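Local coordinates for 231aa long hypothetical protein-L-isoaspartate O-methyltransferase (Sulfolobus tokodaii, PDB 1VBF), which probably catalyses S-adenosyl-L-methionine-dependent methyl esterification of L-isoaspartyl residues in damaged proteins, as a step towards their repair or degradation, at residues A44-I47 / I51-T54; F193-I196 / G201-D204. All blocks are in the same frame, centred on the assembly; numbering follows the deposited sequence.

Contact 1: A44-I47 / I51-T54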
loop_
_atom_site.group_PDB
_atom_site.type_symbol
_atom_site.label_atom_id
_atom_site.label_comp_id
_atom_site.label_asym_id
_atom_site.label_seq_id
_atom_site.Cartn_x
_atom_site.Cartn_y
_atom_site.Cartn_z
ATOM N N ALA B 44 -23.407 -7.471 10.693
ATOM C CA ALA B 44 -24.310 -6.388 10.331
ATOM C C ALA B 44 -25.129 -6.959 9.200
ATOM O O ALA B 44 -24.583 -7.616 8.326
ATOM C CB ALA B 44 -23.536 -5.180 9.855
ATOM N N LEU B 45 -26.433 -6.700 9.217
ATOM C CA LEU B 45 -27.332 -7.239 8.206
ATOM C C LEU B 45 -27.695 -6.239 7.094
ATOM O O LEU B 45 -27.934 -5.047 7.343
ATOM C CB LEU B 45 -28.591 -7.801 8.898
ATOM C CG LEU B 45 -28.270 -8.562 10.206
ATOM C CD1 LEU B 45 -29.540 -9.059 10.906
ATOM C CD2 LEU B 45 -27.333 -9.717 9.899
ATOM N N PRO B 46 -27.727 -6.720 5.847
ATOM C CA PRO B 46 -28.045 -5.944 4.649
ATOM C C PRO B 46 -29.519 -5.620 4.572
ATOM O O PRO B 46 -30.350 -6.522 4.611
ATOM C CB PRO B 46 -27.643 -6.879 3.512
ATOM C CG PRO B 46 -26.737 -7.869 4.151
ATOM C CD PRO B 46 -27.355 -8.089 5.482
ATOM N N ILE B 47 -29.841 -4.339 4.450
ATOM C CA ILE B 47 -31.229 -3.906 4.350
ATOM C C ILE B 47 -31.459 -3.142 3.050
ATOM O O ILE B 47 -32.431 -3.372 2.339
ATOM C CB ILE B 47 -31.595 -3.009 5.513
ATOM C CG1 ILE B 47 -31.324 -3.744 6.827
ATOM C CG2 ILE B 47 -33.052 -2.591 5.389
ATOM C CD1 ILE B 47 -32.113 -5.014 6.961
ATOM N N ILE B 51 -26.582 0.189 2.981
ATOM C CA ILE B 51 -27.071 0.329 4.358
ATOM C C ILE B 51 -27.319 -0.958 5.144
ATOM O O ILE B 51 -28.067 -1.830 4.712
ATOM C CB ILE B 51 -28.359 1.136 4.368
ATOM C CG1 ILE B 51 -28.178 2.392 3.528
ATOM C CG2 ILE B 51 -28.712 1.510 5.775
ATOM C CD1 ILE B 51 -29.444 3.148 3.316
ATOM N N ASN B 52 -26.707 -1.046 6.324
ATOM C CA ASN B 52 -26.831 -2.215 7.189
ATOM C C ASN B 52 -27.416 -1.910 8.553
ATOM O O ASN B 52 -27.548 -0.752 8.963
ATOM C CB ASN B 52 -25.469 -2.855 7.432
ATOM C CG ASN B 52 -24.795 -3.319 6.159
ATOM O OD1 ASN B 52 -25.398 -3.995 5.322
ATOM N ND2 ASN B 52 -23.524 -2.968 6.014
ATOM N N THR B 53 -27.744 -2.972 9.269
ATOM C CA THR B 53 -28.271 -2.842 10.614
ATOM C C THR B 53 -27.105 -3.197 11.496
ATOM O O THR B 53 -26.500 -4.241 11.296
ATOM C CB THR B 53 -29.351 -3.883 10.919
ATOM O OG1 THR B 53 -30.168 -4.079 9.763
ATOM C CG2 THR B 53 -30.211 -3.413 12.069
ATOM N N THR B 54 -26.786 -2.352 12.468
ATOM C CA THR B 54 -25.685 -2.660 13.370
ATOM C C THR B 54 -25.831 -4.087 13.926
ATOM O O THR B 54 -26.952 -4.609 14.093
ATOM C CB THR B 54 -25.645 -1.710 14.563
ATOM O OG1 THR B 54 -25.430 -0.370 14.118
ATOM C CG2 THR B 54 -24.533 -2.082 15.473
HETATM O O HOH W 1 -24.084 -7.132 5.487
#

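Contact 2: F193-I196 / G201-D204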
loop_
_atom_site.group_PDB
_atom_site.type_symbol
_atom_site.label_atom_id
_atom_site.label_comp_id
_atom_site.label_asym_id
_atom_site.label_seq_id
_atom_site.Cartn_x
_atom_site.Cartn_y
_atom_site.Cartn_z
ATOM N N PHE B 193 -18.735 1.281 11.137
ATOM C CA PHE B 193 -20.049 1.729 10.713
ATOM C C PHE B 193 -19.969 2.386 9.357
ATOM O O PHE B 193 -18.891 2.766 8.920
ATOM C CB PHE B 193 -20.626 2.742 11.700
ATOM C CG PHE B 193 -21.105 2.143 12.980
ATOM C CD1 PHE B 193 -20.204 1.695 13.932
ATOM C CD2 PHE B 193 -22.469 2.034 13.247
ATOM C CE1 PHE B 193 -20.645 1.155 15.136
ATOM C CE2 PHE B 193 -22.923 1.485 14.459
ATOM C CZ PHE B 193 -22.007 1.048 15.398
ATOM N N GLY B 194 -21.124 2.507 8.703
ATOM C CA GLY B 194 -21.221 3.164 7.415
ATOM C C GLY B 194 -21.205 4.651 7.719
ATOM O O GLY B 194 -21.425 5.066 8.864
ATOM N N ARG B 195 -20.942 5.463 6.708
ATOM C CA ARG B 195 -20.860 6.897 6.895
ATOM C C ARG B 195 -22.197 7.593 6.994
ATOM O O ARG B 195 -23.126 7.282 6.247
ATOM C CB ARG B 195 -20.074 7.505 5.746
ATOM C CG ARG B 195 -18.601 7.223 5.798
ATOM C CD ARG B 195 -17.918 7.927 4.675
ATOM N NE ARG B 195 -16.512 8.136 4.980
ATOM C CZ ARG B 195 -15.709 8.908 4.259
ATOM N NH1 ARG B 195 -16.182 9.533 3.192
ATOM N NH2 ARG B 195 -14.441 9.058 4.616
ATOM N N ILE B 196 -22.287 8.549 7.915
ATOM C CA ILE B 196 -23.499 9.331 8.096
ATOM C C ILE B 196 -23.517 10.380 6.993
ATOM O O ILE B 196 -22.473 10.874 6.583
ATOM C CB ILE B 196 -23.487 10.021 9.435
ATOM C CG1 ILE B 196 -24.872 10.585 9.764
ATOM C CG2 ILE B 196 -22.468 11.095 9.415
ATOM C CD1 ILE B 196 -25.017 11.058 11.209
ATOM N N GLY B 201 -21.835 15.795 7.507
ATOM C CA GLY B 201 -21.390 14.471 7.120
ATOM C C GLY B 201 -20.051 14.541 6.396
ATOM O O GLY B 201 -19.253 15.420 6.675
ATOM N N PHE B 202 -19.787 13.645 5.453
ATOM C CA PHE B 202 -18.506 13.687 4.793
ATOM C C PHE B 202 -18.540 14.473 3.504
ATOM O O PHE B 202 -19.519 14.418 2.766
ATOM C CB PHE B 202 -17.985 12.269 4.548
ATOM C CG PHE B 202 -17.711 11.506 5.809
ATOM C CD1 PHE B 202 -18.756 10.925 6.527
ATOM C CD2 PHE B 202 -16.425 11.429 6.325
ATOM C CE1 PHE B 202 -18.526 10.292 7.733
ATOM C CE2 PHE B 202 -16.173 10.798 7.535
ATOM C CZ PHE B 202 -17.228 10.226 8.244
ATOM N N TYR B 203 -17.459 15.213 3.255
ATOM C CA TYR B 203 -17.319 16.018 2.050
ATOM C C TYR B 203 -16.356 15.433 1.012
ATOM O O TYR B 203 -16.253 15.957 -0.094
ATOM C CB TYR B 203 -16.913 17.454 2.405
ATOM C CG TYR B 203 -18.089 18.286 2.863
ATOM C CD1 TYR B 203 -18.463 18.335 4.207
ATOM C CD2 TYR B 203 -18.905 18.930 1.935
ATOM C CE1 TYR B 203 -19.631 19.002 4.610
ATOM C CE2 TYR B 203 -20.072 19.589 2.327
ATOM C CZ TYR B 203 -20.429 19.618 3.658
ATOM O OH TYR B 203 -21.608 20.223 4.008
ATOM N N ASP B 204 -15.662 14.351 1.367
ATOM C CA ASP B 204 -14.751 13.668 0.446
ATOM C C ASP B 204 -14.796 12.155 0.687
ATOM O O ASP B 204 -15.296 11.709 1.713
ATOM C CB ASP B 204 -13.318 14.228 0.562
ATOM C CG ASP B 204 -12.788 14.247 1.983
ATOM O OD1 ASP B 204 -13.599 14.317 2.927
ATOM O OD2 ASP B 204 -11.548 14.221 2.163
HETATM O O HOH W 2 -21.647 12.021 4.240
#

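Contact 1: A44-I47 / I51-T54
A small beta hairpin, strands 45-48 and 51-53, pairs Leu45 with Thr53 and Pro46 with Asn52. The two strands run antiparallel, with an angle of 131° between their short segments. Leu45 and Thr53 form the hydrogen-bonded pair. Leu45 N donates to Thr53 O at 3.2 Å, and Thr53 N donates to Leu45 O at 2.8 Å. Pro46 has no N-H to give and stands opposite Asn52 in the non-hydrogen-bonded pair. Near the turn, Ile47 N donates to Ile51 O at 3.1 Å.

The side chains of Leu45 and Thr53 share one face of the hairpin. With OG1 beside the backbone N and anti to the carbonyl carbon (chi1 -38°), the Thr53 hydroxyl is held against the partner strand. There OG1 gives a weak hydrogen bond to Leu45 O and lies against the Ile47 side chain at CG1. On the face of Pro46 and Asn52, the amide oxygen of Asn52 sits over the neighbouring strand, with OD1 3.4 Å from Pro46 CA. A water donates to Ala44 O and, weakly, to Asn52 OD1. Ala44 CB packs on Asn52 CB.

A second subunit covers part of the hairpin: its Pro46 packs on Pro46, and its Pro49 on Leu45. The arrangement is that of a two-stranded antiparallel hairpin, separate from the seven-stranded sheet and placed at a subunit interface.

Contact 2: F193-I196 / G201-D204
Arg195 and Phe202 form a cation-pi stack between two parts of the loop that follows strand 184-191, the last strand of the methyltransferase sheet, and leads to helix 209-223. The Arg195 guanidinium lies flat on one face of the Phe202 ring, with the planes 9° apart. CZ of Arg195 is 3.3 Å from CD2 of Phe202. The stack is offset, because CZ lies 31° off the ring normal.

The arginine stem approaches from the same side. From CG to NE the chain is extended (chi3 157°), which brings CG to the ring's rim and CD over its face before the charged group. CD of Arg195 makes a CH-pi contact 3.8 Å from the Phe202 ring centroid. CG of Arg195 meets CE1 of Phe202 at 3.6 Å. The guanidinium also has a polar partner at its edge. NH1 of Arg195 donates to the backbone O of Asp204 at 2.8 Å, close to the guanidinium plane. Stack and bond together fix how the group is turned. With an alanine in place of this arginine, this face of Phe202 is likely to lose its cover and the Asp204 carbonyl this donor.

Tyr206 makes a further cation-pi contact with Arg195. Pro145 and Val167 of the same chain touch Phe202. The Asp204 carboxylate has its strongest partner elsewhere: OD2 is hydrogen-bonded to Val167 N of a third subunit.

Ile196 lies beside the ring. Its CG2 is 4.4 Å from CE1 of Phe202, and its carbonyl O faces the ring edge. A water links the two backbones, giving a hydrogen bond to Ile196 O at 2.7 Å and accepting one from Phe202 N at 2.8 Å.

How the contacts relate
Contact 1 closes early in the chain and contact 2 opens much later, so the two are in series. Their centres are about 16 Å apart. Between them in sequence come all seven strands of the main mixed sheet. Contact 1 is a separate hairpin just before helix 56-65. Contact 2 lies in the loop beyond edge strand 184-191. They touch where Thr54 packs on the Phe193 ring. Phe193 also rests on Leu58 and Met62 of helix 56-65, which ties both regions to that helix. Each contact reaches a different neighbouring subunit, so both belong to the six-chain assembly as well as to the fold.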